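Long-range contact in putative methyltransferase from antibiotic biosynthesis pathway (Anabaena variabilis ATCC 29413, PDB 3EGE), which is probably an S-adenosylmethionine-dependent methyltransferase, tentatively linked to an antibiotic biosynthesis pathway: residues A[90-104]-A[117-131]. Numbering follows the deposited sequence.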
ATOM      1  N   LEU A  90     -11.665  -7.323  17.612  1.00 65.92           N
ATOM      2  CA  LEU A  90     -10.539  -7.609  18.466  1.00 64.97           C
ATOM      3  C   LEU A  90     -10.702  -6.885  19.800  1.00 64.74           C
ATOM      4  O   LEU A  90     -11.135  -5.744  19.800  1.00 65.69           O
ATOM      5  CB  LEU A  90      -9.246  -7.136  17.777  1.00 64.21           C
ATOM      6  CG  LEU A  90      -8.958  -7.691  16.373  1.00 59.86           C
ATOM      7  CD1 LEU A  90      -7.686  -7.033  15.812  1.00 52.22           C
ATOM      8  CD2 LEU A  90      -8.884  -9.227  16.410  1.00 55.60           C
ATOM      9  N   PRO A  91     -10.374  -7.541  20.934  1.00 62.83           N
ATOM     10  CA  PRO A  91     -10.514  -6.836  22.205  1.00 62.41           C
ATOM     11  C   PRO A  91      -9.570  -5.645  22.405  1.00 61.12           C
ATOM     12  O   PRO A  91      -8.635  -5.437  21.634  1.00 59.98           O
ATOM     13  CB  PRO A  91     -10.194  -7.924  23.258  1.00 62.17           C
ATOM     14  CG  PRO A  91     -10.317  -9.210  22.538  1.00 62.53           C
ATOM     15  CD  PRO A  91      -9.903  -8.921  21.144  1.00 63.06           C
ATOM     16  N   ASP A  92      -9.866  -4.873  23.445  1.00 61.24           N
ATOM     17  CA  ASP A  92      -9.030  -3.753  23.877  1.00 61.08           C
ATOM     18  C   ASP A  92      -7.672  -4.332  24.263  1.00 60.90           C
ATOM     19  O   ASP A  92      -7.609  -5.410  24.886  1.00 60.95           O
ATOM     20  CB  ASP A  92      -9.588  -3.109  25.164  1.00 61.17           C
ATOM     21  CG  ASP A  92     -10.864  -2.312  24.976  1.00 59.90           C
ATOM     22  OD1 ASP A  92     -11.333  -2.077  23.869  1.00 59.73           O
ATOM     23  OD2 ASP A  92     -11.391  -1.868  26.000  1.00 58.55           O
ATOM     24  N   LYS A  93      -6.601  -3.648  23.886  1.00 60.69           N
ATOM     25  CA  LYS A  93      -5.245  -4.028  24.322  1.00 61.71           C
ATOM     26  C   LYS A  93      -4.901  -5.518  24.058  1.00 61.52           C
ATOM     27  O   LYS A  93      -4.406  -6.209  24.923  1.00 60.58           O
ATOM     28  CB  LYS A  93      -5.073  -3.639  25.822  1.00 61.74           C
ATOM     29  CG  LYS A  93      -5.506  -2.183  26.191  1.00 62.75           C
ATOM     30  CD  LYS A  93      -4.791  -1.168  25.310  1.00 63.16           C
ATOM     31  CE  LYS A  93      -5.191   0.282  25.441  1.00 63.67           C
ATOM     32  NZ  LYS A  93      -4.692   1.024  24.175  1.00 62.34           N
ATOM     33  N   SER A  94      -5.194  -5.958  22.836  1.00 62.01           N
ATOM     34  CA  SER A  94      -5.009  -7.332  22.367  1.00 61.24           C
ATOM     35  C   SER A  94      -3.830  -7.544  21.403  1.00 61.34           C
ATOM     36  O   SER A  94      -3.511  -8.702  21.062  1.00 61.10           O
ATOM     37  CB  SER A  94      -6.309  -7.810  21.689  1.00 59.94           C
ATOM     38  OG  SER A  94      -6.654  -6.965  20.625  1.00 58.15           O
ATOM     39  N   VAL A  95      -3.208  -6.459  20.947  1.00 61.40           N
ATOM     40  CA  VAL A  95      -2.054  -6.537  20.058  1.00 61.84           C
ATOM     41  C   VAL A  95      -0.974  -5.586  20.529  1.00 61.89           C
ATOM     42  O   VAL A  95      -1.253  -4.576  21.188  1.00 61.40           O
ATOM     43  CB  VAL A  95      -2.434  -6.256  18.548  1.00 63.06           C
ATOM     44  CG1 VAL A  95      -3.520  -7.247  18.070  1.00 58.28           C
ATOM     45  CG2 VAL A  95      -2.869  -4.780  18.321  1.00 59.84           C
ATOM     46  N   ASP A  96       0.262  -5.937  20.184  1.00 62.67           N
ATOM     47  CA  ASP A  96       1.467  -5.145  20.510  1.00 61.83           C
ATOM     48  C   ASP A  96       1.707  -4.045  19.489  1.00 62.78           C
ATOM     49  O   ASP A  96       2.198  -3.001  19.859  1.00 63.24           O
ATOM     50  CB  ASP A  96       2.690  -6.050  20.585  1.00 60.78           C
ATOM     51  CG  ASP A  96       2.548  -7.082  21.644  1.00 62.45           C
ATOM     52  OD1 ASP A  96       2.398  -6.658  22.804  1.00 63.82           O
ATOM     53  OD2 ASP A  96       2.559  -8.296  21.339  1.00 64.61           O
ATOM     54  N   GLY A  97       1.354  -4.298  18.221  1.00 62.16           N
ATOM     55  CA  GLY A  97       1.475  -3.335  17.141  1.00 62.09           C
ATOM     56  C   GLY A  97       0.356  -3.458  16.111  1.00 63.01           C
ATOM     57  O   GLY A  97      -0.395  -4.426  16.088  1.00 62.10           O
ATOM     58  N   VAL A  98       0.248  -2.437  15.267  1.00 63.83           N
ATOM     59  CA  VAL A  98      -0.786  -2.350  14.273  1.00 63.85           C
ATOM     60  C   VAL A  98      -0.182  -1.834  12.977  1.00 65.16           C
ATOM     61  O   VAL A  98       0.611  -0.892  12.997  1.00 65.30           O
ATOM     62  CB  VAL A  98      -1.909  -1.370  14.730  1.00 65.19           C
ATOM     63  CG1 VAL A  98      -3.028  -1.267  13.668  1.00 63.59           C
ATOM     64  CG2 VAL A  98      -2.498  -1.775  16.103  1.00 64.89           C
ATOM     65  N   ILE A  99      -0.573  -2.451  11.859  1.00 65.59           N
ATOM     66  CA  ILE A  99      -0.158  -2.011  10.530  1.00 65.22           C
ATOM     67  C   ILE A  99      -1.346  -1.865   9.551  1.00 63.64           C
ATOM     68  O   ILE A  99      -2.379  -2.523   9.701  1.00 62.94           O
ATOM     69  CB  ILE A  99       0.941  -2.962   9.900  1.00 65.24           C
ATOM     70  CG1 ILE A  99       0.348  -4.301   9.411  1.00 66.39           C
ATOM     71  CG2 ILE A  99       2.085  -3.207  10.883  1.00 64.64           C
ATOM     72  CD1 ILE A  99       1.312  -5.112   8.633  1.00 65.20           C
ATOM     73  N   SER A 100      -1.185  -0.982   8.574  1.00 63.01           N
ATOM     74  CA  SER A 100      -2.107  -0.914   7.413  1.00 64.11           C
ATOM     75  C   SER A 100      -1.248  -0.527   6.208  1.00 64.07           C
ATOM     76  O   SER A 100      -0.737   0.608   6.128  1.00 64.60           O
ATOM     77  CB  SER A 100      -3.291   0.028   7.607  1.00 63.64           C
ATOM     78  OG  SER A 100      -4.281  -0.283   6.645  1.00 61.73           O
ATOM     79  N   ILE A 101      -1.054  -1.502   5.322  1.00 64.23           N
ATOM     80  CA  ILE A 101      -0.173  -1.378   4.163  1.00 66.36           C
ATOM     81  C   ILE A 101      -0.992  -1.086   2.902  1.00 65.95           C
ATOM     82  O   ILE A 101      -1.666  -1.968   2.377  1.00 63.81           O
ATOM     83  CB  ILE A 101       0.709  -2.658   4.008  1.00 65.24           C
ATOM     84  CG1 ILE A 101       1.391  -3.023   5.371  1.00 66.15           C
ATOM     85  CG2 ILE A 101       1.670  -2.508   2.795  1.00 62.20           C
ATOM     86  CD1 ILE A 101       2.113  -1.802   6.184  1.00 60.83           C
ATOM     87  N   LEU A 102      -0.939   0.174   2.463  1.00 67.47           N
ATOM     88  CA  LEU A 102      -1.675   0.669   1.279  1.00 69.17           C
ATOM     89  C   LEU A 102      -3.156   0.242   1.290  1.00 68.93           C
ATOM     90  O   LEU A 102      -3.660  -0.341   0.331  1.00 68.43           O
ATOM     91  CB  LEU A 102      -0.964   0.274  -0.033  1.00 69.57           C
ATOM     92  CG  LEU A 102       0.452   0.843  -0.272  1.00 71.29           C
ATOM     93  CD1 LEU A 102       1.033   0.165  -1.513  1.00 70.43           C
ATOM     94  CD2 LEU A 102       0.470   2.385  -0.419  1.00 68.96           C
ATOM     95  N   ALA A 103      -3.812   0.559   2.406  1.00 69.27           N
ATOM     96  CA  ALA A 103      -5.212   0.209   2.657  1.00 69.89           C
ATOM     97  C   ALA A 103      -6.096   1.328   3.199  1.00 70.48           C
ATOM     98  O   ALA A 103      -7.258   1.365   2.828  1.00 71.81           O
ATOM     99  CB  ALA A 103      -5.270  -0.984   3.617  1.00 68.01           C
ATOM    100  N   ILE A 104      -5.562   2.229   4.043  1.00 70.56           N
ATOM    101  CA  ILE A 104      -6.371   3.259   4.749  1.00 70.51           C
ATOM    102  C   ILE A 104      -7.225   4.161   3.861  1.00 71.61           C
ATOM    103  O   ILE A 104      -8.239   4.692   4.313  1.00 70.71           O
ATOM    104  CB  ILE A 104      -5.538   4.129   5.793  1.00 71.08           C
ATOM    105  CG1 ILE A 104      -4.510   5.084   5.131  1.00 72.75           C
ATOM    106  CG2 ILE A 104      -4.835   3.238   6.793  1.00 69.93           C
ATOM    107  CD1 ILE A 104      -3.888   6.161   6.123  1.00 69.16           C
HETATM  108  N   MSE A 117      -7.546   1.461  16.103  1.00 62.94           N
HETATM  109  CA  MSE A 117      -6.153   1.009  16.172  1.00 64.35           C
HETATM  110  C   MSE A 117      -5.561   1.316  17.534  1.00 65.24           C
HETATM  111  O   MSE A 117      -4.920   0.457  18.129  1.00 66.19           O
HETATM  112  CB  MSE A 117      -5.277   1.637  15.084  1.00 64.45           C
HETATM  113  CG  MSE A 117      -5.660   1.182  13.665  1.00 65.21           C
HETATM  114 SE   MSE A 117      -4.675   2.131  12.359  0.75 64.56          SE
HETATM  115  CE  MSE A 117      -5.515   1.372  10.681  1.00 64.35           C
ATOM    116  N   GLN A 118      -5.801   2.535  18.022  1.00 65.65           N
ATOM    117  CA  GLN A 118      -5.364   2.940  19.345  1.00 64.96           C
ATOM    118  C   GLN A 118      -6.003   2.083  20.455  1.00 64.65           C
ATOM    119  O   GLN A 118      -5.346   1.770  21.444  1.00 64.66           O
ATOM    120  CB  GLN A 118      -5.629   4.449  19.557  1.00 65.98           C
ATOM    121  CG  GLN A 118      -5.183   5.011  20.931  1.00 65.51           C
ATOM    122  CD  GLN A 118      -3.699   4.776  21.264  1.00 67.76           C
ATOM    123  OE1 GLN A 118      -2.810   4.912  20.408  1.00 67.91           O
ATOM    124  NE2 GLN A 118      -3.432   4.471  22.526  1.00 62.74           N
ATOM    125  N   ARG A 119      -7.263   1.688  20.272  1.00 64.04           N
ATOM    126  CA  ARG A 119      -7.991   0.887  21.275  1.00 63.83           C
ATOM    127  C   ARG A 119      -7.385  -0.510  21.467  1.00 63.36           C
ATOM    128  O   ARG A 119      -7.291  -1.002  22.606  1.00 63.80           O
ATOM    129  CB  ARG A 119      -9.469   0.770  20.872  1.00 63.54           C
ATOM    130  CG  ARG A 119     -10.362  -0.013  21.836  1.00 62.77           C
ATOM    131  CD  ARG A 119     -11.782  -0.183  21.329  1.00 63.63           C
ATOM    132  NE  ARG A 119     -11.850  -0.978  20.098  1.00 66.89           N
ATOM    133  CZ  ARG A 119     -11.753  -2.304  20.029  1.00 61.94           C
ATOM    134  NH1 ARG A 119     -11.494  -3.043  21.096  1.00 63.79           N
ATOM    135  NH2 ARG A 119     -11.843  -2.879  18.851  1.00 60.46           N
ATOM    136  N   ILE A 120      -6.979  -1.127  20.356  1.00 62.18           N
ATOM    137  CA  ILE A 120      -6.436  -2.492  20.365  1.00 60.75           C
ATOM    138  C   ILE A 120      -4.965  -2.607  20.731  1.00 61.07           C
ATOM    139  O   ILE A 120      -4.525  -3.684  21.170  1.00 60.94           O
ATOM    140  CB  ILE A 120      -6.739  -3.268  19.018  1.00 60.71           C
ATOM    141  CG1 ILE A 120      -5.911  -2.735  17.814  1.00 64.10           C
ATOM    142  CG2 ILE A 120      -8.245  -3.261  18.772  1.00 53.29           C
ATOM    143  CD1 ILE A 120      -6.016  -3.576  16.526  1.00 58.00           C
ATOM    144  N   ILE A 121      -4.227  -1.503  20.590  1.00 61.83           N
ATOM    145  CA  ILE A 121      -2.773  -1.517  20.774  1.00 62.15           C
ATOM    146  C   ILE A 121      -2.306  -1.403  22.248  1.00 63.95           C
ATOM    147  O   ILE A 121      -2.902  -0.673  23.045  1.00 65.73           O
ATOM    148  CB  ILE A 121      -2.085  -0.459  19.848  1.00 60.94           C
ATOM    149  CG1 ILE A 121      -0.635  -0.885  19.492  1.00 62.11           C
ATOM    150  CG2 ILE A 121      -2.184   0.963  20.456  1.00 63.61           C
ATOM    151  CD1 ILE A 121       0.100   0.041  18.462  1.00 59.14           C
ATOM    152  N   ARG A 122      -1.232  -2.130  22.575  1.00 63.75           N
ATOM    153  CA  ARG A 122      -0.573  -2.081  23.884  1.00 62.90           C
ATOM    154  C   ARG A 122       0.583  -1.044  23.842  1.00 62.04           C
ATOM    155  O   ARG A 122       0.282   0.151  23.719  1.00 61.62           O
ATOM    156  CB  ARG A 122      -0.082  -3.461  24.277  1.00 62.16           C
ATOM    157  CG  ARG A 122      -1.154  -4.465  24.535  1.00 61.74           C
ATOM    158  CD  ARG A 122      -0.482  -5.817  24.513  1.00 65.17           C
ATOM    159  NE  ARG A 122      -1.470  -6.849  24.552  1.00 69.06           N
ATOM    160  CZ  ARG A 122      -1.431  -8.007  23.882  1.00 69.77           C
ATOM    161  NH1 ARG A 122      -0.428  -8.359  23.065  1.00 65.80           N
ATOM    162  NH2 ARG A 122      -2.455  -8.834  24.047  1.00 72.69           N
ATOM    163  N   ASP A 123       1.863  -1.462  23.911  1.00 62.39           N
ATOM    164  CA  ASP A 123       3.016  -0.518  23.969  1.00 63.96           C
ATOM    165  C   ASP A 123       3.696  -0.200  22.657  1.00 64.81           C
ATOM    166  O   ASP A 123       4.548   0.696  22.633  1.00 65.75           O
ATOM    167  CB  ASP A 123       4.128  -1.060  24.891  1.00 64.49           C
ATOM    168  CG  ASP A 123       3.666  -1.318  26.291  1.00 66.34           C
ATOM    169  OD1 ASP A 123       2.724  -0.659  26.772  1.00 63.27           O
ATOM    170  OD2 ASP A 123       4.279  -2.199  26.907  1.00 72.71           O
ATOM    171  N   GLY A 124       3.373  -0.925  21.588  1.00 65.61           N
ATOM    172  CA  GLY A 124       4.051  -0.724  20.312  1.00 66.76           C
ATOM    173  C   GLY A 124       3.561   0.447  19.484  1.00 67.70           C
ATOM    174  O   GLY A 124       2.909   1.375  19.989  1.00 68.18           O
ATOM    175  N   THR A 125       3.852   0.350  18.187  1.00 68.00           N
ATOM    176  CA  THR A 125       3.627   1.416  17.246  1.00 67.34           C
ATOM    177  C   THR A 125       2.652   1.038  16.122  1.00 66.62           C
ATOM    178  O   THR A 125       2.466  -0.147  15.786  1.00 66.16           O
ATOM    179  CB  THR A 125       4.995   1.916  16.654  1.00 67.57           C
ATOM    180  OG1 THR A 125       5.480   0.993  15.690  1.00 70.18           O
ATOM    181  CG2 THR A 125       6.069   2.117  17.764  1.00 63.00           C
ATOM    182  N   ILE A 126       2.012   2.086  15.598  1.00 66.52           N
ATOM    183  CA  ILE A 126       1.108   2.028  14.473  1.00 67.77           C
ATOM    184  C   ILE A 126       2.000   2.419  13.275  1.00 68.06           C
ATOM    185  O   ILE A 126       2.667   3.453  13.328  1.00 68.88           O
ATOM    186  CB  ILE A 126      -0.107   2.976  14.663  1.00 67.88           C
ATOM    187  CG1 ILE A 126      -0.949   2.537  15.890  1.00 69.01           C
ATOM    188  CG2 ILE A 126      -0.972   2.972  13.419  1.00 65.74           C
ATOM    189  CD1 ILE A 126      -2.128   3.466  16.224  1.00 68.14           C
ATOM    190  N   VAL A 127       2.073   1.547  12.271  1.00 67.32           N
ATOM    191  CA  VAL A 127       2.864   1.758  11.062  1.00 67.94           C
ATOM    192  C   VAL A 127       1.906   1.723   9.848  1.00 68.15           C
ATOM    193  O   VAL A 127       1.343   0.691   9.537  1.00 66.24           O
ATOM    194  CB  VAL A 127       3.963   0.657  10.904  1.00 68.36           C
ATOM    195  CG1 VAL A 127       4.822   0.895   9.613  1.00 65.74           C
ATOM    196  CG2 VAL A 127       4.847   0.588  12.160  1.00 67.37           C
ATOM    197  N   LEU A 128       1.738   2.862   9.176  1.00 69.14           N
ATOM    198  CA  LEU A 128       0.870   2.973   7.994  1.00 69.22           C
ATOM    199  C   LEU A 128       1.719   3.239   6.747  1.00 68.85           C
ATOM    200  O   LEU A 128       2.472   4.178   6.755  1.00 68.56           O
ATOM    201  CB  LEU A 128      -0.136   4.132   8.183  1.00 69.04           C
ATOM    202  CG  LEU A 128      -0.967   4.148   9.488  1.00 70.16           C
ATOM    203  CD1 LEU A 128      -1.932   5.364   9.522  1.00 67.94           C
ATOM    204  CD2 LEU A 128      -1.738   2.852   9.686  1.00 68.01           C
ATOM    205  N   LEU A 129       1.634   2.386   5.720  1.00 69.22           N
ATOM    206  CA  LEU A 129       2.248   2.669   4.413  1.00 68.78           C
ATOM    207  C   LEU A 129       1.080   3.264   3.638  1.00 68.55           C
ATOM    208  O   LEU A 129       0.083   2.583   3.373  1.00 67.76           O
ATOM    209  CB  LEU A 129       2.829   1.463   3.672  1.00 69.06           C
ATOM    210  CG  LEU A 129       3.478   1.794   2.298  1.00 70.07           C
ATOM    211  CD1 LEU A 129       4.571   2.889   2.395  1.00 67.31           C
ATOM    212  CD2 LEU A 129       4.044   0.555   1.598  1.00 68.12           C
ATOM    213  N   THR A 130       1.225   4.549   3.312  1.00 67.84           N
ATOM    214  CA  THR A 130       0.198   5.345   2.653  1.00 66.07           C
ATOM    215  C   THR A 130       0.859   6.216   1.582  1.00 65.32           C
ATOM    216  O   THR A 130       2.000   5.982   1.197  1.00 64.93           O
ATOM    217  CB  THR A 130      -0.595   6.170   3.724  1.00 65.95           C
ATOM    218  OG1 THR A 130      -1.697   6.858   3.127  1.00 62.40           O
ATOM    219  CG2 THR A 130       0.323   7.153   4.476  1.00 63.32           C
ATOM    220  N   PHE A 131       0.126   7.200   1.091  1.00 65.56           N
ATOM    221  CA  PHE A 131       0.608   8.068   0.051  1.00 65.70           C
ATOM    222  C   PHE A 131      -0.109   9.424  -0.001  1.00 66.12           C
ATOM    223  O   PHE A 131      -1.209   9.615   0.547  1.00 65.35           O
ATOM    224  CB  PHE A 131       0.398   7.370  -1.324  1.00 65.82           C
ATOM    225  CG  PHE A 131      -1.056   7.158  -1.671  1.00 63.63           C
ATOM    226  CD1 PHE A 131      -1.741   6.043  -1.191  1.00 70.96           C
ATOM    227  CD2 PHE A 131      -1.759   8.095  -2.412  1.00 68.16           C
ATOM    228  CE1 PHE A 131      -3.100   5.854  -1.460  1.00 67.84           C
ATOM    229  CE2 PHE A 131      -3.121   7.919  -2.694  1.00 64.54           C
ATOM    230  CZ  PHE A 131      -3.792   6.798  -2.216  1.00 68.26           C
TER
HETATM  231  O   HOH W   1       3.111  -4.226  23.840  1.00 67.36           O
HETATM  232  O   HOH W   2      -2.365   2.238   4.489  1.00 52.57           O
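Arg119, in the last turn of helix 110-120, reaches back to the loop ahead of strand 97-101. From CB the chain extends to CG and CD, which run past the carboxylate oxygen OD1 of Asp92, and a bend at chi3 (64°) turns the guanidinium edge-on to the loop. There NH1 forms a salt bridge with Asp92 OD1 at 2.9 Å, on that oxygen's anti lone pair, while NH1 and NH2 together take Leu90 O end-on, 3.0 Å from NH1. Both acceptors lie at the edge of the guanidinium, and Ile120 CG2 lies above one face, offset toward the rim; NE has its own salt bridge, to Glu116. Lys93 plugs the helix C-terminus: NZ meets Ile121 O at 2.7 Å and Gln118 O at 2.9 Å, each nearly in line with its C=O. Beyond the helix, Arg122 lays its guanidinium over the Ser94-Val95 peptide, with NE on Lys93 O and NH1 in a weak salt bridge to Asp96 OD1; Asp96 OD2 accepts a hydrogen bond from Val37 N.

Strand 97-101, helix 110-120 and strand 126-131 form a beta-alpha-beta crossover of the Rossmann-like methyltransferase domain, the strands running parallel at 6°. Val98 and Ser100 bond through N and O to Thr125, Val127 and Leu129, and Leu102 N closes the ladder on Leu129 O. On the face of Val98 and Ser100, under helix 110-120, Val98 splits its branches: CG1, anti to the backbone N (chi1 180°), presses on CG of Met117 (a selenomethionine) at 3.6 Å, while CG2 packs against Ile120 CG1. Ser100 CB touches Leu128 CD2, its OG bonding instead to Ile41 O of the adjoining strand. A water bridges Ser100 O, Leu129 O and Ala103 N where the chain turns off the sheet.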